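Local coordinates for transcriptional regulator (Methanobacterium thermoautotrophicum, PDB 3BPV), which probably binds DNA as a dimeric winged-helix transcriptional repressor of the MarR family, at residues A[34-39]-A[98-103]. Numbering follows the deposited sequence.
Sequences CLLRIH and PLILKV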
ATOM      1  N   CYS A  34      -4.383 -10.096  -2.806  1.00 13.22           N
ATOM      2  CA  CYS A  34      -4.074 -11.487  -2.488  1.00 14.45           C
ATOM      3  C   CYS A  34      -4.805 -12.434  -3.438  1.00 13.68           C
ATOM      4  O   CYS A  34      -4.227 -13.399  -3.943  1.00 14.80           O
ATOM      5  CB  CYS A  34      -4.477 -11.815  -1.049  1.00 14.33           C
ATOM      6  SG  CYS A  34      -3.351 -11.156   0.195  1.00 16.02           S
ATOM      7  N   LEU A  35      -6.078 -12.164  -3.683  1.00 14.97           N
ATOM      8  CA  LEU A  35      -6.868 -13.011  -4.559  1.00 14.98           C
ATOM      9  C   LEU A  35      -6.265 -13.073  -5.961  1.00 15.50           C
ATOM     10  O   LEU A  35      -6.116 -14.156  -6.528  1.00 16.86           O
ATOM     11  CB  LEU A  35      -8.305 -12.492  -4.634  1.00 15.47           C
ATOM     12  CG  LEU A  35      -9.303 -13.394  -5.361  1.00 17.47           C
ATOM     13  CD1 LEU A  35      -9.419 -14.721  -4.640  1.00 20.57           C
ATOM     14  CD2 LEU A  35     -10.660 -12.710  -5.405  1.00 19.51           C
ATOM     15  N   LEU A  36      -5.904 -11.924  -6.522  1.00 15.39           N
ATOM     16  CA  LEU A  36      -5.334 -11.912  -7.866  1.00 15.38           C
ATOM     17  C   LEU A  36      -3.987 -12.611  -7.908  1.00 16.02           C
ATOM     18  O   LEU A  36      -3.662 -13.280  -8.893  1.00 17.27           O
ATOM     19  CB  LEU A  36      -5.200 -10.479  -8.390  1.00 15.22           C
ATOM     20  CG  LEU A  36      -6.526  -9.738  -8.606  1.00 17.88           C
ATOM     21  CD1 LEU A  36      -6.252  -8.328  -9.105  1.00 18.62           C
ATOM     22  CD2 LEU A  36      -7.386 -10.510  -9.609  1.00 19.24           C
ATOM     23  N   ARG A  37      -3.200 -12.469  -6.847  1.00 15.51           N
ATOM     24  CA  ARG A  37      -1.893 -13.117  -6.809  1.00 17.18           C
ATOM     25  C   ARG A  37      -2.026 -14.636  -6.736  1.00 17.65           C
ATOM     26  O   ARG A  37      -1.258 -15.357  -7.373  1.00 19.06           O
ATOM     27  CB  ARG A  37      -1.084 -12.610  -5.615  1.00 18.72           C
ATOM     28  CG  ARG A  37       0.357 -13.088  -5.599  1.00 21.79           C
ATOM     29  CD  ARG A  37       1.192 -12.397  -6.663  1.00 25.29           C
ATOM     30  NE  ARG A  37       2.559 -12.908  -6.680  1.00 26.04           N
ATOM     31  CZ  ARG A  37       2.892 -14.128  -7.088  1.00 25.94           C
ATOM     32  NH1 ARG A  37       1.957 -14.964  -7.518  1.00 24.17           N
ATOM     33  NH2 ARG A  37       4.158 -14.514  -7.065  1.00 27.46           N
ATOM     34  N   ILE A  38      -2.989 -15.128  -5.963  1.00 16.35           N
ATOM     35  CA  ILE A  38      -3.193 -16.567  -5.844  1.00 17.28           C
ATOM     36  C   ILE A  38      -3.765 -17.091  -7.156  1.00 18.47           C
ATOM     37  O   ILE A  38      -3.437 -18.200  -7.596  1.00 19.21           O
ATOM     38  CB  ILE A  38      -4.168 -16.896  -4.697  1.00 16.56           C
ATOM     39  CG1 ILE A  38      -3.584 -16.403  -3.372  1.00 17.80           C
ATOM     40  CG2 ILE A  38      -4.413 -18.401  -4.630  1.00 18.75           C
ATOM     41  CD1 ILE A  38      -4.580 -16.390  -2.239  1.00 18.15           C
ATOM     42  N   HIS A  39      -4.624 -16.284  -7.769  1.00 18.73           N
ATOM     43  CA  HIS A  39      -5.263 -16.612  -9.037  1.00 18.30           C
ATOM     44  C   HIS A  39      -4.227 -16.880 -10.126  1.00 20.32           C
ATOM     45  O   HIS A  39      -4.371 -17.816 -10.922  1.00 20.96           O
ATOM     46  CB  HIS A  39      -6.183 -15.452  -9.452  1.00 17.78           C
ATOM     47  CG  HIS A  39      -6.699 -15.547 -10.857  1.00 21.07           C
ATOM     48  ND1 HIS A  39      -7.484 -16.591 -11.296  1.00 21.44           N
ATOM     49  CD2 HIS A  39      -6.561 -14.708 -11.912  1.00 21.04           C
ATOM     50  CE1 HIS A  39      -7.809 -16.390 -12.562  1.00 20.82           C
ATOM     51  NE2 HIS A  39      -7.263 -15.256 -12.959  1.00 22.95           N
ATOM     52  N   PRO A  98     -13.803 -11.162 -13.013  1.00 20.47           N
ATOM     53  CA  PRO A  98     -14.221 -10.207 -14.041  1.00 19.76           C
ATOM     54  C   PRO A  98     -14.781  -8.935 -13.417  1.00 19.32           C
ATOM     55  O   PRO A  98     -14.553  -7.837 -13.926  1.00 20.32           O
ATOM     56  CB  PRO A  98     -15.273 -10.983 -14.827  1.00 19.43           C
ATOM     57  CG  PRO A  98     -14.744 -12.379 -14.762  1.00 19.53           C
ATOM     58  CD  PRO A  98     -14.334 -12.506 -13.304  1.00 20.63           C
ATOM     59  N   LEU A  99     -15.515  -9.092 -12.317  1.00 19.34           N
ATOM     60  CA  LEU A  99     -16.093  -7.955 -11.612  1.00 21.21           C
ATOM     61  C   LEU A  99     -14.970  -7.073 -11.088  1.00 20.04           C
ATOM     62  O   LEU A  99     -15.034  -5.845 -11.170  1.00 20.83           O
ATOM     63  CB  LEU A  99     -16.950  -8.432 -10.438  1.00 23.60           C
ATOM     64  CG  LEU A  99     -18.232  -9.212 -10.734  1.00 26.94           C
ATOM     65  CD1 LEU A  99     -18.752  -9.835  -9.451  1.00 29.16           C
ATOM     66  CD2 LEU A  99     -19.273  -8.286 -11.340  1.00 28.13           C
ATOM     67  N   ILE A 100     -13.942  -7.710 -10.540  1.00 18.86           N
ATOM     68  CA  ILE A 100     -12.795  -6.995 -10.004  1.00 18.59           C
ATOM     69  C   ILE A 100     -12.082  -6.225 -11.109  1.00 18.05           C
ATOM     70  O   ILE A 100     -11.753  -5.051 -10.950  1.00 17.98           O
ATOM     71  CB  ILE A 100     -11.805  -7.972  -9.342  1.00 20.78           C
ATOM     72  CG1 ILE A 100     -12.415  -8.518  -8.050  1.00 21.62           C
ATOM     73  CG2 ILE A 100     -10.481  -7.277  -9.062  1.00 21.37           C
ATOM     74  CD1 ILE A 100     -11.563  -9.575  -7.366  1.00 20.05           C
ATOM     75  N   LEU A 101     -11.853  -6.878 -12.241  1.00 17.27           N
ATOM     76  CA  LEU A 101     -11.176  -6.217 -13.348  1.00 18.49           C
ATOM     77  C   LEU A 101     -12.009  -5.074 -13.918  1.00 17.43           C
ATOM     78  O   LEU A 101     -11.460  -4.079 -14.377  1.00 18.12           O
ATOM     79  CB  LEU A 101     -10.825  -7.230 -14.448  1.00 20.24           C
ATOM     80  CG  LEU A 101      -9.769  -8.269 -14.048  1.00 21.82           C
ATOM     81  CD1 LEU A 101      -9.510  -9.217 -15.207  1.00 22.28           C
ATOM     82  CD2 LEU A 101      -8.478  -7.569 -13.647  1.00 23.91           C
ATOM     83  N   LYS A 102     -13.332  -5.209 -13.889  1.00 18.87           N
ATOM     84  CA  LYS A 102     -14.198  -4.150 -14.392  1.00 18.75           C
ATOM     85  C   LYS A 102     -14.093  -2.942 -13.465  1.00 18.01           C
ATOM     86  O   LYS A 102     -14.077  -1.794 -13.918  1.00 17.64           O
ATOM     87  CB  LYS A 102     -15.652  -4.621 -14.468  1.00 21.69           C
ATOM     88  CG  LYS A 102     -16.600  -3.559 -15.010  1.00 26.53           C
ATOM     89  CD  LYS A 102     -18.052  -3.998 -14.935  1.00 31.35           C
ATOM     90  CE  LYS A 102     -18.975  -2.895 -15.433  1.00 32.35           C
ATOM     91  NZ  LYS A 102     -18.770  -1.629 -14.673  1.00 35.95           N
ATOM     92  N   VAL A 103     -14.029  -3.203 -12.162  1.00 17.97           N
ATOM     93  CA  VAL A 103     -13.901  -2.123 -11.191  1.00 16.72           C
ATOM     94  C   VAL A 103     -12.544  -1.434 -11.378  1.00 15.34           C
ATOM     95  O   VAL A 103     -12.455  -0.208 -11.286  1.00 16.34           O
ATOM     96  CB  VAL A 103     -14.043  -2.664  -9.753  1.00 18.24           C
ATOM     97  CG1 VAL A 103     -13.662  -1.589  -8.738  1.00 19.38           C
ATOM     98  CG2 VAL A 103     -15.489  -3.120  -9.530  1.00 19.91           C
TER
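Ile100, on helix 97-111, meets Leu35 and Leu36, neighbours on helix 29-40, where the winged-helix DNA-binding lobe of this MarR-family protein joins helix 97-111, which comes after the wing strands 73-78 and 84-89 and the short helix 91-95. The contact is apolar throughout, made by branched aliphatic side chains and burying 142 Å² in all, both sides summed. With the CA atoms of Leu36 and Ile100 still 9.2 Å apart, the gap between the backbones is bridged by branched aliphatic side chains reaching from each helix toward the other, a spacing that suits leucine and isoleucine. Buried Leu35 also rests on Val89 of the wing and on Ile96. Its neighbour Leu36, partly exposed, offers CD1 to the CG2 methyl of Ile100 in a looser approach of 4.4 Å. The beta-branch of Ile100 serves both leucines, because CG2 stands anti to the backbone N while CG1 swings beside that N (chi1 -70°), sending one methyl to each; Leu22 packs on the same isoleucine.

On the far side of helix 29-40, Cys34 and Arg37 pack on helix 46-53, so opposite sides of one helix serve different neighbours. Leu101, next to Ile100, lies against Pro2 of the second subunit, which places this seam near the dimer interface. The tightest touch is between methyls of two side chains lying at a slant to one another, Leu35 CD2 to Ile100 CD1 at 3.8 Å.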